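Local coordinates for protein putative epimerase (Burkholderia cenocepacia, PDB 4LW8) that probably acts as a nucleotide-sugar epimerase or dehydratase that uses NAD(P), in bacterial O-antigen lipopolysaccharide biosynthesis, at residues F22-T27 with H91-A96. Sequence-based numbering, arbitrary orientation.
Sequences FVTGLT and HLAARA
Thr24 OG1 is the polar centre where 22-27 meets 91-96. It lies 2.7 Å from His91 ND1, at the edge of the imidazole and near its plane, in a hydrogen bond whose proton either partner could supply. The same oxygen accepts a nearly straight bond from Ala93 N (3.2 Å, 171°) and a weak, bent one from Leu92 N at 3.0 Å. Threonine suits the place because one hydroxyl serves the imidazole and two backbone N-H groups while its methyl stays beside the His91 ring; chi1 of 63° points OG1 at 91-96. Leu92 N also bonds weakly to Thr24 O, at 3.4 Å. Nearby, Val23 CG1 meets Leu92 CD1 at 3.6 Å, an apolar patch continued by helix 29-40. Gly25 supplies the positive phi of the type II turn Val23-Leu26 and, lacking a side chain, lets its N lie 3.6 Å from Ala93 CB. Farther out, Thr114 OG1 bonds His91 NE2, so the imidazole is held at both nitrogens, which should limit its rotation, and Thr48 holds Gly25 N. Gly25 opens the glycines of the family's TGxxGxxG motif, consistent with NAD(P) binding at this carboxyl edge of the Rossmann sheet; one buried hydroxyl ending strand 20-24 binds both the side chain ending strand 88-91 and the following loop's backbone.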
# COMPACT_ATOMS: atom_id res chain seq x y z
N PHE A 22 25.31 1.66 5.88
CA PHE A 22 24.88 0.61 4.98
C PHE A 22 23.83 1.19 4.03
O PHE A 22 22.79 1.69 4.47
CB PHE A 22 24.31 -0.57 5.79
CG PHE A 22 23.91 -1.76 4.96
CD1 PHE A 22 24.86 -2.50 4.28
CD2 PHE A 22 22.58 -2.16 4.90
CE1 PHE A 22 24.50 -3.61 3.54
CE2 PHE A 22 22.20 -3.26 4.15
CZ PHE A 22 23.16 -4.00 3.47
N VAL A 23 24.12 1.17 2.74
CA VAL A 23 23.26 1.80 1.74
C VAL A 23 22.81 0.79 0.71
O VAL A 23 23.63 0.23 0.01
CB VAL A 23 23.99 2.94 1.00
CG1 VAL A 23 23.06 3.60 -0.01
CG2 VAL A 23 24.56 3.98 2.01
N THR A 24 21.50 0.54 0.62
CA THR A 24 21.03 -0.32 -0.45
C THR A 24 21.03 0.45 -1.77
O THR A 24 20.77 1.65 -1.79
CB THR A 24 19.64 -0.88 -0.17
OG1 THR A 24 18.69 0.20 -0.10
CG2 THR A 24 19.64 -1.68 1.15
N GLY A 25 21.31 -0.23 -2.88
CA GLY A 25 21.39 0.43 -4.18
C GLY A 25 22.52 1.45 -4.19
O GLY A 25 22.41 2.50 -4.82
N LEU A 26 23.60 1.14 -3.48
CA LEU A 26 24.73 2.05 -3.32
C LEU A 26 25.35 2.52 -4.64
O LEU A 26 25.79 3.67 -4.75
CB LEU A 26 25.83 1.39 -2.47
CG LEU A 26 27.15 2.14 -2.26
CD1 LEU A 26 26.91 3.55 -1.73
CD2 LEU A 26 28.05 1.38 -1.30
N THR A 27 25.39 1.65 -5.66
CA THR A 27 26.08 2.02 -6.90
C THR A 27 25.14 2.66 -7.93
O THR A 27 25.55 2.97 -9.04
CB THR A 27 26.80 0.81 -7.55
OG1 THR A 27 25.86 -0.22 -7.86
CG2 THR A 27 27.88 0.26 -6.60
N HIS A 91 18.13 3.47 2.62
CA HIS A 91 17.51 2.52 1.72
C HIS A 91 17.12 3.20 0.41
O HIS A 91 16.12 3.91 0.36
CB HIS A 91 16.29 1.91 2.39
CG HIS A 91 15.54 0.94 1.54
ND1 HIS A 91 16.15 -0.00 0.75
CD2 HIS A 91 14.20 0.75 1.39
CE1 HIS A 91 15.22 -0.73 0.14
NE2 HIS A 91 14.04 -0.29 0.51
N LEU A 92 17.93 3.01 -0.63
CA LEU A 92 17.72 3.66 -1.93
C LEU A 92 17.25 2.68 -2.99
O LEU A 92 16.71 3.09 -4.02
CB LEU A 92 19.01 4.34 -2.41
CG LEU A 92 19.60 5.38 -1.45
CD1 LEU A 92 20.97 5.86 -1.93
CD2 LEU A 92 18.63 6.55 -1.26
N ALA A 93 17.51 1.39 -2.78
CA ALA A 93 17.23 0.37 -3.79
C ALA A 93 15.73 0.21 -3.99
O ALA A 93 14.99 -0.03 -3.04
CB ALA A 93 17.87 -0.97 -3.39
N ALA A 94 15.29 0.32 -5.24
CA ALA A 94 13.88 0.14 -5.58
C ALA A 94 13.78 -0.29 -7.03
O ALA A 94 14.76 -0.24 -7.77
CB ALA A 94 13.07 1.44 -5.35
N ARG A 95 12.58 -0.70 -7.45
CA ARG A 95 12.35 -0.99 -8.85
C ARG A 95 11.52 0.13 -9.44
O ARG A 95 10.50 0.50 -8.86
CB ARG A 95 11.65 -2.34 -9.03
N ALA A 96 12.01 0.71 -10.54
CA ALA A 96 11.25 1.54 -11.49
C ALA A 96 11.04 2.97 -10.99
O ALA A 96 10.30 3.75 -11.60
CB ALA A 96 9.90 0.88 -11.82